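Protein HIRA (Homo sapiens, PDB 5YJE) cooperates with ASF1A, as a histone chaperone, in replication-independent chromatin assembly, and is required for the periodic repression of histone gene transcription during the cell cycle. Local coordinates at residues B[65-70]-B[93-98]; B[113-118]-B[129-134]; B[107-112]-B[136-141]; B[41-46]-B[148-153]. All blocks are in the same frame, centred on the assembly; numbering follows the deposited sequence.

Followed from the N terminus, this C-terminal part of HIRA, which holds the TUP1-like enhancer of split family region, first lays down the extended segment 41-46, whose partner 148-153 arrives only 102 residues later; contact 4 thus closes the widest loop, and the other three lie nested inside it. Contact 1 closes first, joining the corner at 65-70 to the start of the next sheet at 93-98. Contact 3 then opens at 107-112 and closes at 136-141, enclosing contact 2, the hairpin 113-118 with 129-134. Contacts 1, 2 and 3 all reach the four-stranded sheet 96-130, with Leu97 and Ala109 meeting between contacts 1 and 3. Contacts 3 and 4 share the sheet 135-170, where Ser136 faces Leu148.

Contact 1 (B[65-70]-B[93-98]); sequences ENEVTV and TSRILT
The amide of Asn66 has Ile96 O near its plane on the ND2 side, whereas Ile96 N comes to OD1 from above that plane; the guanidinium of Arg95 has Glu67 OE2 standing obliquely to it. Carboxylate and guanidinium planes are 28° apart, and the oxygen lies well out of the guanidinium plane. The 3.8 Å between Glu67 OE2 and Arg95 NH2 is therefore a long salt bridge of charges alone, with no N-H directed at the oxygen. The nearest approach is to the aliphatic part of the arginine, Glu67 OE2 lying 3.3 Å from Arg95 CD; the firmer ionic partner of Arg95 is Glu111.

Two bonds hold Asn66 to one residue. Ile96 N donates to Asn66 OD1 at 2.8 Å, and Asn66 ND2 donates to Ile96 O at 3.0 Å, each with an angle of 156° at the hydrogen. With CG beside the backbone N (chi1 -79°), the amide reaches across to the point where strand 96-101 begins. This joins four-stranded antiparallel sheets that follow each other in the manner of propeller blades, consistent with the beta-propeller clan of the family: the chain turns a corner at Glu67 in strand 60-71, and Asn66 bridges to the first strand of the next sheet. ND2 also bonds to Gln47 O, giving this buried amide a second acceptor. With an alanine here, Ile96 N and O would probably lose these side-chain mates, and Gln47 O its donor. Asn66 CB also packs against Arg95 CD at 3.9 Å.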
loop_
_atom_site.group_PDB
_atom_site.type_symbol
_atom_site.label_atom_id
_atom_site.label_comp_id
_atom_site.label_asym_id
_atom_site.label_seq_id
_atom_site.Cartn_x
_atom_site.Cartn_y
_atom_site.Cartn_z
ATOM N N GLU B 65 -28.791 -23.087 -4.613
ATOM C CA GLU B 65 -29.190 -24.150 -5.524
ATOM C C GLU B 65 -28.511 -23.876 -6.855
ATOM O O GLU B 65 -28.691 -22.809 -7.447
ATOM C CB GLU B 65 -30.716 -24.243 -5.647
ATOM N N ASN B 66 -27.688 -24.801 -7.302
ATOM C CA ASN B 66 -26.784 -24.495 -8.395
ATOM C C ASN B 66 -27.360 -24.990 -9.713
ATOM O O ASN B 66 -27.950 -26.073 -9.779
ATOM C CB ASN B 66 -25.399 -25.091 -8.136
ATOM C CG ASN B 66 -24.565 -24.236 -7.155
ATOM O OD1 ASN B 66 -24.521 -23.018 -7.254
ATOM N ND2 ASN B 66 -23.913 -24.887 -6.214
ATOM N N GLU B 67 -27.195 -24.178 -10.756
ATOM C CA GLU B 67 -27.638 -24.510 -12.106
ATOM C C GLU B 67 -29.080 -25.020 -12.115
ATOM O O GLU B 67 -29.372 -26.138 -12.532
ATOM C CB GLU B 67 -26.675 -25.504 -12.748
ATOM C CG GLU B 67 -25.350 -24.857 -13.100
ATOM C CD GLU B 67 -24.336 -25.840 -13.635
ATOM O OE1 GLU B 67 -23.574 -25.458 -14.554
ATOM O OE2 GLU B 67 -24.305 -26.996 -13.138
ATOM N N VAL B 68 -29.989 -24.163 -11.641
ATOM C CA VAL B 68 -31.401 -24.521 -11.567
ATOM C C VAL B 68 -32.216 -24.094 -12.790
ATOM O O VAL B 68 -33.346 -24.578 -12.968
ATOM C CB VAL B 68 -32.051 -23.918 -10.313
ATOM C CG1 VAL B 68 -31.355 -24.436 -9.069
ATOM C CG2 VAL B 68 -31.987 -22.404 -10.348
ATOM N N THR B 69 -31.692 -23.202 -13.634
ATOM C CA THR B 69 -32.396 -22.842 -14.857
ATOM C C THR B 69 -31.412 -22.221 -15.835
ATOM O O THR B 69 -30.284 -21.860 -15.479
ATOM C CB THR B 69 -33.555 -21.874 -14.587
ATOM O OG1 THR B 69 -34.391 -21.829 -15.740
ATOM C CG2 THR B 69 -33.040 -20.465 -14.318
ATOM N N VAL B 70 -31.869 -22.084 -17.073
ATOM C CA VAL B 70 -31.100 -21.446 -18.134
ATOM C C VAL B 70 -31.892 -20.263 -18.674
ATOM O O VAL B 70 -33.109 -20.358 -18.874
ATOM C CB VAL B 70 -30.770 -22.438 -19.268
ATOM C CG1 VAL B 70 -29.665 -21.876 -20.155
ATOM C CG2 VAL B 70 -30.382 -23.761 -18.700
ATOM N N THR B 93 -24.159 -16.406 -12.261
ATOM C CA THR B 93 -23.957 -17.118 -13.518
ATOM C C THR B 93 -22.928 -18.233 -13.413
ATOM O O THR B 93 -22.515 -18.762 -14.447
ATOM C CB THR B 93 -23.552 -16.138 -14.644
ATOM O OG1 THR B 93 -22.348 -15.441 -14.296
ATOM C CG2 THR B 93 -24.656 -15.122 -14.901
ATOM N N SER B 94 -22.483 -18.591 -12.202
ATOM C CA SER B 94 -21.628 -19.758 -12.015
ATOM C C SER B 94 -21.993 -20.445 -10.707
ATOM O O SER B 94 -22.662 -19.869 -9.843
ATOM C CB SER B 94 -20.125 -19.409 -12.044
ATOM O OG SER B 94 -19.832 -18.356 -11.166
ATOM N N ARG B 95 -21.565 -21.701 -10.582
ATOM C CA ARG B 95 -21.892 -22.478 -9.388
ATOM C C ARG B 95 -21.273 -21.861 -8.136
ATOM O O ARG B 95 -20.094 -21.502 -8.115
ATOM C CB ARG B 95 -21.423 -23.922 -9.552
ATOM C CG ARG B 95 -21.908 -24.543 -10.838
ATOM C CD ARG B 95 -22.472 -25.944 -10.646
ATOM N NE ARG B 95 -21.465 -26.983 -10.435
ATOM C CZ ARG B 95 -20.588 -27.372 -11.353
ATOM N NH1 ARG B 95 -19.728 -28.346 -11.082
ATOM N NH2 ARG B 95 -20.552 -26.774 -12.536
ATOM N N ILE B 96 -22.086 -21.729 -7.096
ATOM C CA ILE B 96 -21.618 -21.278 -5.792
ATOM C C ILE B 96 -21.013 -22.458 -5.033
ATOM O O ILE B 96 -21.674 -23.481 -4.822
ATOM C CB ILE B 96 -22.758 -20.629 -4.996
ATOM C CG1 ILE B 96 -23.288 -19.417 -5.771
ATOM C CG2 ILE B 96 -22.267 -20.227 -3.594
ATOM C CD1 ILE B 96 -24.686 -18.973 -5.375
ATOM N N LEU B 97 -19.747 -22.311 -4.627
ATOM C CA LEU B 97 -18.985 -23.323 -3.904
ATOM C C LEU B 97 -19.100 -23.153 -2.397
ATOM O O LEU B 97 -19.317 -24.134 -1.677
ATOM C CB LEU B 97 -17.516 -23.276 -4.321
ATOM C CG LEU B 97 -17.216 -23.704 -5.749
ATOM C CD1 LEU B 97 -15.718 -23.501 -6.131
ATOM C CD2 LEU B 97 -17.665 -25.169 -5.922
ATOM N N THR B 98 -18.962 -21.928 -1.887
ATOM C CA THR B 98 -19.187 -21.752 -0.454
ATOM C C THR B 98 -19.718 -20.350 -0.229
ATOM O O THR B 98 -19.840 -19.558 -1.161
ATOM C CB THR B 98 -17.914 -22.034 0.394
ATOM O OG1 THR B 98 -18.222 -21.886 1.784
ATOM C CG2 THR B 98 -16.751 -21.069 0.086
#

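Contact 2 (B[113-118]-B[129-134]); sequences RMLSVF and ILLPSP
Arg113 O receives the nearly straight bond from Leu131 N, 2.8 Å long with 176° at the hydrogen, at the close-fitting end of this antiparallel hairpin. Leu115 and Ile129 form a hydrogen-bonded pair: Ile129 N to Leu115 O is 2.9 Å, and Leu115 N to Ile129 O is 3.0 Å. Between these bonds Met114 faces Leu130 as a non-hydrogen-bonded pair. Two turns of the Met114 chain (chi2 -54°, chi3 -43°) bring SD to 3.6 Å from Leu130 CD1, while its CE lies over the carbonyl of Ile129.

The partly exposed end is held less exactly. There the Arg113 side chain runs along the loop 131-134, its CG 3.5 Å from Pro134 N, and its guanidinium meets the carbonyls obliquely. Arg113 NE and NH2 make only weak bonds to Leu131 O, NH2 being 3.1 Å away, and NH2 adds another weak one to Pro132 O. Its stronger polar partner is Ser173 O of the second subunit. A leucine in its place would probably leave that carbonyl without its mate and the 131-134 loop without its polar tether.

A G1 beta bulge, with Arg113 and Met114 together opposite Cys110, starts the strand. Strand 114-119 lies between strand 105-110 and strand 129-130, and the latter pairs antiparallel with a strand of the second subunit, carrying the sheet across the interface.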
loop_
_atom_site.group_PDB
_atom_site.type_symbol
_atom_site.label_atom_id
_atom_site.label_comp_id
_atom_site.label_asym_id
_atom_site.label_seq_id
_atom_site.Cartn_x
_atom_site.Cartn_y
_atom_site.Cartn_z
ATOM N N ARG B 113 -13.125 -19.019 -9.820
ATOM C CA ARG B 113 -12.353 -18.241 -8.851
ATOM C C ARG B 113 -12.967 -16.868 -8.611
ATOM O O ARG B 113 -12.248 -15.859 -8.511
ATOM C CB ARG B 113 -10.889 -18.108 -9.290
ATOM C CG ARG B 113 -10.106 -19.412 -9.276
ATOM C CD ARG B 113 -9.075 -19.472 -10.400
ATOM N NE ARG B 113 -8.150 -18.369 -10.326
ATOM C CZ ARG B 113 -7.584 -17.775 -11.377
ATOM N NH1 ARG B 113 -7.846 -18.185 -12.621
ATOM N NH2 ARG B 113 -6.752 -16.751 -11.176
ATOM N N MET B 114 -14.301 -16.814 -8.548
ATOM C CA MET B 114 -14.986 -15.533 -8.434
ATOM C C MET B 114 -15.591 -15.398 -7.056
ATOM O O MET B 114 -16.115 -16.362 -6.508
ATOM C CB MET B 114 -16.106 -15.353 -9.463
ATOM C CG MET B 114 -15.708 -15.407 -10.927
ATOM S SD MET B 114 -14.407 -14.317 -11.524
ATOM C CE MET B 114 -14.730 -12.734 -10.772
ATOM N N LEU B 115 -15.560 -14.189 -6.523
ATOM C CA LEU B 115 -16.145 -13.897 -5.230
ATOM C C LEU B 115 -17.107 -12.728 -5.389
ATOM O O LEU B 115 -16.736 -11.696 -5.953
ATOM C CB LEU B 115 -15.041 -13.586 -4.219
ATOM C CG LEU B 115 -15.436 -12.775 -2.998
ATOM C CD1 LEU B 115 -16.287 -13.607 -2.070
ATOM C CD2 LEU B 115 -14.189 -12.314 -2.318
ATOM N N SER B 116 -18.346 -12.889 -4.918
ATOM C CA SER B 116 -19.347 -11.833 -5.025
ATOM C C SER B 116 -19.849 -11.450 -3.644
ATOM O O SER B 116 -19.973 -12.287 -2.749
ATOM C CB SER B 116 -20.521 -12.243 -5.919
ATOM O OG SER B 116 -20.083 -12.503 -7.249
ATOM N N VAL B 117 -20.105 -10.166 -3.463
ATOM C CA VAL B 117 -20.444 -9.619 -2.159
ATOM C C VAL B 117 -21.770 -8.870 -2.284
ATOM O O VAL B 117 -21.925 -8.007 -3.160
ATOM C CB VAL B 117 -19.312 -8.716 -1.623
ATOM C CG1 VAL B 117 -19.683 -8.112 -0.274
ATOM C CG2 VAL B 117 -17.992 -9.524 -1.539
ATOM N N PHE B 118 -22.716 -9.216 -1.411
ATOM C CA PHE B 118 -24.089 -8.736 -1.410
ATOM C C PHE B 118 -24.418 -8.060 -0.084
ATOM O O PHE B 118 -23.914 -8.442 0.983
ATOM C CB PHE B 118 -25.078 -9.882 -1.665
ATOM C CG PHE B 118 -24.922 -10.498 -3.004
ATOM C CD1 PHE B 118 -24.081 -11.579 -3.193
ATOM C CD2 PHE B 118 -25.584 -9.958 -4.104
ATOM C CE1 PHE B 118 -23.913 -12.129 -4.457
ATOM C CE2 PHE B 118 -25.411 -10.486 -5.367
ATOM C CZ PHE B 118 -24.586 -11.586 -5.547
ATOM N N ILE B 129 -15.034 -10.384 -7.852
ATOM C CA ILE B 129 -13.605 -10.274 -7.613
ATOM C C ILE B 129 -12.924 -11.549 -8.090
ATOM O O ILE B 129 -13.305 -12.648 -7.684
ATOM C CB ILE B 129 -13.340 -10.029 -6.122
ATOM C CG1 ILE B 129 -13.770 -8.618 -5.748
ATOM C CG2 ILE B 129 -11.883 -10.374 -5.701
ATOM C CD1 ILE B 129 -13.742 -8.400 -4.263
ATOM N N LEU B 130 -11.926 -11.409 -8.963
ATOM C CA LEU B 130 -11.151 -12.555 -9.407
ATOM C C LEU B 130 -10.122 -12.894 -8.343
ATOM O O LEU B 130 -9.273 -12.057 -8.004
ATOM C CB LEU B 130 -10.454 -12.266 -10.727
ATOM C CG LEU B 130 -9.758 -13.511 -11.292
ATOM C CD1 LEU B 130 -10.780 -14.588 -11.637
ATOM C CD2 LEU B 130 -8.861 -13.172 -12.498
ATOM N N LEU B 131 -10.204 -14.089 -7.808
ATOM C CA LEU B 131 -9.254 -14.532 -6.804
ATOM C C LEU B 131 -8.048 -15.143 -7.491
ATOM O O LEU B 131 -8.163 -15.682 -8.596
ATOM C CB LEU B 131 -9.890 -15.567 -5.884
ATOM C CG LEU B 131 -11.069 -15.156 -5.001
ATOM C CD1 LEU B 131 -11.725 -16.411 -4.365
ATOM C CD2 LEU B 131 -10.617 -14.165 -3.930
ATOM N N PRO B 132 -6.871 -15.056 -6.868
ATOM C CA PRO B 132 -5.661 -15.600 -7.516
ATOM C C PRO B 132 -5.666 -17.120 -7.648
ATOM O O PRO B 132 -4.923 -17.656 -8.480
ATOM C CB PRO B 132 -4.528 -15.115 -6.606
ATOM C CG PRO B 132 -5.202 -14.871 -5.257
ATOM C CD PRO B 132 -6.563 -14.341 -5.616
ATOM N N SER B 133 -6.484 -17.819 -6.869
ATOM C CA SER B 133 -6.626 -19.266 -6.958
ATOM C C SER B 133 -7.996 -19.617 -6.391
ATOM O O SER B 133 -8.688 -18.734 -5.864
ATOM C CB SER B 133 -5.481 -19.988 -6.203
ATOM O OG SER B 133 -5.592 -19.880 -4.808
ATOM N N PRO B 134 -8.441 -20.883 -6.511
ATOM C CA PRO B 134 -9.806 -21.211 -6.052
ATOM C C PRO B 134 -9.980 -20.988 -4.561
ATOM O O PRO B 134 -9.037 -21.101 -3.768
ATOM C CB PRO B 134 -9.978 -22.696 -6.410
ATOM C CG PRO B 134 -9.019 -22.937 -7.527
ATOM C CD PRO B 134 -7.825 -22.015 -7.231
#

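Contact 3 (B[107-112]-B[136-141]); sequences CVACEK and STLHCT
Cys107 and Cys140 point their sulfurs at each other across the space between two successive four-stranded antiparallel sheets, consistent with consecutive blades of a beta-propeller-like fold. The short strand segments 107-110 and 136-141 run nearly antiparallel, at 167°, but their axes approach only to 8.2 Å. That spacing, together with the lack of backbone bonds between them, marks side-chain packing between sheets and not pairing within one.

Cys107 and Ala109 on one strand, and Leu138 and Cys140 on the other, each point toward the facing strand. Leu138 is the central wedge. Its CG lies beside its own backbone N and its chi2 is extended (178°), which drives the CD1 branch in between Cys107 and Ala109. There CD1 touches Ala109 CB at 3.9 Å and comes within 3.6 Å of Ala109 N, so one methyl rests on both the side chain and the backbone of strand 105-110. The same CD1 lies 4.1 Å from Cys107 SG.

Leu115 of strand 114-119 packs on both Cys107 and Leu138, and Ala100 of strand 96-101 on Leu138, so the wedge sits against three strands of the first sheet. Val145 also packs on Cys107, from the second sheet. Beyond the wedge the thiol of Cys107, placed between its backbone N and carbonyl carbon (chi1 49°), extends toward the other cysteine, leaving Cys107 SG 3.3 Å from Cys140 SG, too far apart for a disulfide.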
loop_
_atom_site.group_PDB
_atom_site.type_symbol
_atom_site.label_atom_id
_atom_site.label_comp_id
_atom_site.label_asym_id
_atom_site.label_seq_id
_atom_site.Cartn_x
_atom_site.Cartn_y
_atom_site.Cartn_z
ATOM N N CYS B 107 -21.536 -13.072 1.349
ATOM C CA CYS B 107 -20.677 -13.221 0.191
ATOM C C CYS B 107 -20.627 -14.677 -0.207
ATOM O O CYS B 107 -20.840 -15.570 0.617
ATOM C CB CYS B 107 -19.272 -12.682 0.455
ATOM S SG CYS B 107 -18.637 -13.310 1.959
ATOM N N VAL B 108 -20.374 -14.903 -1.492
ATOM C CA VAL B 108 -20.343 -16.242 -2.053
ATOM C C VAL B 108 -19.086 -16.364 -2.886
ATOM O O VAL B 108 -18.666 -15.405 -3.547
ATOM C CB VAL B 108 -21.598 -16.581 -2.908
ATOM C CG1 VAL B 108 -22.860 -16.687 -2.028
ATOM C CG2 VAL B 108 -21.789 -15.577 -3.995
ATOM N N ALA B 109 -18.487 -17.546 -2.854
ATOM C CA ALA B 109 -17.392 -17.860 -3.751
ATOM C C ALA B 109 -17.850 -18.954 -4.704
ATOM O O ALA B 109 -18.483 -19.934 -4.287
ATOM C CB ALA B 109 -16.127 -18.270 -2.983
ATOM N N CYS B 110 -17.514 -18.745 -5.976
ATOM C CA CYS B 110 -17.996 -19.472 -7.131
ATOM C C CYS B 110 -16.817 -20.021 -7.913
ATOM O O CYS B 110 -15.713 -19.458 -7.895
ATOM C CB CYS B 110 -18.833 -18.566 -8.072
ATOM S SG CYS B 110 -20.223 -17.710 -7.278
ATOM N N GLU B 111 -17.099 -21.099 -8.652
ATOM C CA GLU B 111 -16.174 -21.646 -9.638
ATOM C C GLU B 111 -15.699 -20.549 -10.579
ATOM O O GLU B 111 -16.379 -19.523 -10.727
ATOM C CB GLU B 111 -16.830 -22.764 -10.442
ATOM C CG GLU B 111 -17.337 -23.925 -9.614
ATOM C CD GLU B 111 -17.975 -24.994 -10.484
ATOM O OE1 GLU B 111 -18.732 -24.633 -11.418
ATOM O OE2 GLU B 111 -17.701 -26.192 -10.252
ATOM N N LYS B 112 -14.566 -20.781 -11.251
ATOM C CA LYS B 112 -13.874 -19.743 -12.021
ATOM C C LYS B 112 -13.347 -18.645 -11.094
ATOM O O LYS B 112 -13.202 -17.482 -11.509
ATOM C CB LYS B 112 -14.761 -19.130 -13.122
ATOM C CG LYS B 112 -15.136 -20.075 -14.259
ATOM N N SER B 136 -11.031 -21.577 -0.721
ATOM C CA SER B 136 -11.106 -22.653 0.258
ATOM C C SER B 136 -12.124 -22.326 1.343
ATOM O O SER B 136 -13.078 -23.077 1.520
ATOM C CB SER B 136 -9.714 -22.940 0.867
ATOM O OG SER B 136 -9.743 -24.115 1.675
ATOM N N THR B 137 -11.980 -21.202 2.039
ATOM C CA THR B 137 -12.960 -20.786 3.026
ATOM C C THR B 137 -13.189 -19.281 2.968
ATOM O O THR B 137 -12.333 -18.506 2.535
ATOM C CB THR B 137 -12.535 -21.163 4.472
ATOM O OG1 THR B 137 -11.236 -20.609 4.753
ATOM C CG2 THR B 137 -12.547 -22.695 4.678
ATOM N N LEU B 138 -14.359 -18.891 3.456
ATOM C CA LEU B 138 -14.788 -17.515 3.583
ATOM C C LEU B 138 -15.163 -17.239 5.026
ATOM O O LEU B 138 -15.735 -18.091 5.705
ATOM C CB LEU B 138 -16.020 -17.209 2.685
ATOM C CG LEU B 138 -15.832 -17.068 1.179
ATOM C CD1 LEU B 138 -17.182 -16.819 0.448
ATOM C CD2 LEU B 138 -14.822 -15.943 0.875
ATOM N N HIS B 139 -14.874 -16.019 5.470
ATOM C CA HIS B 139 -15.356 -15.513 6.746
ATOM C C HIS B 139 -15.832 -14.081 6.553
ATOM O O HIS B 139 -15.301 -13.354 5.706
ATOM C CB HIS B 139 -14.266 -15.526 7.837
ATOM C CG HIS B 139 -13.616 -16.857 8.043
ATOM N ND1 HIS B 139 -12.832 -17.464 7.084
ATOM C CD2 HIS B 139 -13.613 -17.690 9.115
ATOM C CE1 HIS B 139 -12.390 -18.623 7.548
ATOM N NE2 HIS B 139 -12.847 -18.781 8.778
ATOM N N CYS B 140 -16.818 -13.671 7.362
ATOM C CA CYS B 140 -17.194 -12.265 7.479
ATOM C C CYS B 140 -17.346 -11.873 8.937
ATOM O O CYS B 140 -17.811 -12.651 9.769
ATOM C CB CYS B 140 -18.510 -11.904 6.780
ATOM S SG CYS B 140 -18.605 -12.671 5.234
ATOM N N THR B 141 -16.951 -10.636 9.214
ATOM C CA THR B 141 -17.190 -9.970 10.478
ATOM C C THR B 141 -17.567 -8.555 10.102
ATOM O O THR B 141 -16.750 -7.843 9.510
ATOM C CB THR B 141 -15.940 -9.983 11.366
ATOM O OG1 THR B 141 -15.515 -11.329 11.601
ATOM C CG2 THR B 141 -16.205 -9.294 12.699
#

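Contact 4 (B[41-46]-B[148-153]); sequences LPIPSP and LTAAAT
Leu41 N donates to Ala150 O the one hydrogen bond joining these segments, 2.9 Å long with an angle of 156° at the hydrogen. The donor lies in the carbonyl plane, on a lone pair of the oxygen. A weaker polar contact runs the other way: Ala150 CA approaches Leu41 O at 3.4 Å through its CA-H. Together the two bind the extended 41-46 backbone to the turn at the position of closest approach, where the CA atoms of Leu41 and Ala150 are 4.3 Å apart.

Within 148-153 the backbone is folded by its own bonds. A type I beta turn runs from Thr149 to Ala152, and Thr149 N donates to Thr153 O across its base. The Thr149 carbonyl accepts from Ala152 N, and its oxygen is also touched by the Leu41 side chain, whose CB lies 3.5 Å from Thr149 O.

Apolar contacts add to these bonds. Leu41, with CG beside its backbone N (chi1 -69°), extends its CD1 branch to 3.8 Å from Leu148 CD2, and the two leucines pass at a slant. Its CG also sits 4.3 Å from Ala152 CB. Further along, Ile43 lays CG1 against Ala150 CB at 3.8 Å, with its CD1 following alongside the same methyl.

The segment 41-46 precedes strand 49-53 and runs over the end of the hairpin formed by strands 144-149 and 153-158. Pro42 O bonds to Ser136 OG and Leu41 packs on Ser136, so strand 135-141, the neighbour of 144-149, is met as well.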
loop_
_atom_site.group_PDB
_atom_site.type_symbol
_atom_site.label_atom_id
_atom_site.label_comp_id
_atom_site.label_asym_id
_atom_site.label_seq_id
_atom_site.Cartn_x
_atom_site.Cartn_y
_atom_site.Cartn_z
ATOM N N LEU B 41 -4.708 -25.698 0.496
ATOM C CA LEU B 41 -5.992 -25.670 1.189
ATOM C C LEU B 41 -7.061 -26.295 0.293
ATOM O O LEU B 41 -7.026 -26.110 -0.929
ATOM C CB LEU B 41 -6.366 -24.232 1.565
ATOM C CG LEU B 41 -5.443 -23.671 2.659
ATOM C CD1 LEU B 41 -5.918 -22.356 3.273
ATOM C CD2 LEU B 41 -5.330 -24.716 3.723
ATOM N N PRO B 42 -7.996 -27.057 0.853
ATOM C CA PRO B 42 -8.933 -27.806 0.006
ATOM C C PRO B 42 -10.064 -26.929 -0.521
ATOM O O PRO B 42 -10.531 -25.999 0.139
ATOM C CB PRO B 42 -9.470 -28.894 0.948
ATOM C CG PRO B 42 -9.423 -28.236 2.314
ATOM C CD PRO B 42 -8.210 -27.320 2.288
ATOM N N ILE B 43 -10.503 -27.250 -1.729
ATOM C CA ILE B 43 -11.537 -26.495 -2.427
ATOM C C ILE B 43 -12.881 -27.181 -2.218
ATOM O O ILE B 43 -13.000 -28.382 -2.515
ATOM C CB ILE B 43 -11.221 -26.379 -3.923
ATOM C CG1 ILE B 43 -9.815 -25.790 -4.117
ATOM C CG2 ILE B 43 -12.288 -25.534 -4.600
ATOM C CD1 ILE B 43 -9.268 -26.007 -5.521
ATOM N N PRO B 44 -13.913 -26.464 -1.768
ATOM C CA PRO B 44 -15.219 -27.102 -1.562
ATOM C C PRO B 44 -15.708 -27.794 -2.831
ATOM O O PRO B 44 -15.505 -27.308 -3.953
ATOM C CB PRO B 44 -16.133 -25.931 -1.161
ATOM C CG PRO B 44 -15.197 -24.818 -0.754
ATOM C CD PRO B 44 -13.995 -25.001 -1.620
ATOM N N SER B 45 -16.316 -28.967 -2.643
ATOM C CA SER B 45 -16.848 -29.726 -3.772
ATOM C C SER B 45 -18.085 -29.037 -4.345
ATOM O O SER B 45 -18.884 -28.461 -3.592
ATOM C CB SER B 45 -17.202 -31.152 -3.350
ATOM O OG SER B 45 -16.118 -31.768 -2.689
ATOM N N PRO B 46 -18.259 -29.063 -5.667
ATOM C CA PRO B 46 -19.550 -28.674 -6.253
ATOM C C PRO B 46 -20.677 -29.537 -5.701
ATOM O O PRO B 46 -20.584 -30.762 -5.672
ATOM C CB PRO B 46 -19.348 -28.910 -7.757
ATOM C CG PRO B 46 -17.870 -28.859 -7.965
ATOM C CD PRO B 46 -17.254 -29.393 -6.692
ATOM N N LEU B 148 -9.624 -17.238 2.088
ATOM C CA LEU B 148 -8.444 -18.103 2.122
ATOM C C LEU B 148 -8.496 -19.025 0.907
ATOM O O LEU B 148 -9.464 -19.777 0.742
ATOM C CB LEU B 148 -8.402 -18.937 3.409
ATOM C CG LEU B 148 -7.593 -18.514 4.647
ATOM C CD1 LEU B 148 -8.231 -17.371 5.410
ATOM C CD2 LEU B 148 -7.434 -19.695 5.574
ATOM N N THR B 149 -7.462 -18.987 0.078
ATOM C CA THR B 149 -7.475 -19.683 -1.198
ATOM C C THR B 149 -6.688 -20.993 -1.141
ATOM O O THR B 149 -5.917 -21.263 -0.215
ATOM C CB THR B 149 -6.926 -18.787 -2.318
ATOM O OG1 THR B 149 -5.543 -18.490 -2.073
ATOM C CG2 THR B 149 -7.720 -17.493 -2.419
ATOM N N ALA B 150 -6.909 -21.825 -2.167
ATOM C CA ALA B 150 -6.216 -23.111 -2.247
ATOM C C ALA B 150 -4.711 -22.934 -2.181
ATOM O O ALA B 150 -4.014 -23.736 -1.558
ATOM C CB ALA B 150 -6.576 -23.855 -3.535
ATOM N N ALA B 151 -4.192 -21.895 -2.821
ATOM C CA ALA B 151 -2.764 -21.653 -2.786
ATOM C C ALA B 151 -2.280 -21.250 -1.385
ATOM O O ALA B 151 -1.073 -21.072 -1.194
ATOM C CB ALA B 151 -2.410 -20.601 -3.840
ATOM N N ALA B 152 -3.202 -21.127 -0.425
ATOM C CA ALA B 152 -2.917 -20.688 0.931
ATOM C C ALA B 152 -2.506 -19.211 0.981
ATOM O O ALA B 152 -1.577 -18.827 1.693
ATOM C CB ALA B 152 -1.869 -21.582 1.595
ATOM N N THR B 153 -3.206 -18.377 0.226
ATOM C CA THR B 153 -3.170 -16.936 0.415
ATOM C C THR B 153 -4.426 -16.476 1.146
ATOM O O THR B 153 -5.477 -17.124 1.108
ATOM C CB THR B 153 -3.061 -16.187 -0.919
ATOM O OG1 THR B 153 -4.220 -16.468 -1.705
ATOM C CG2 THR B 153 -1.815 -16.600 -1.680
#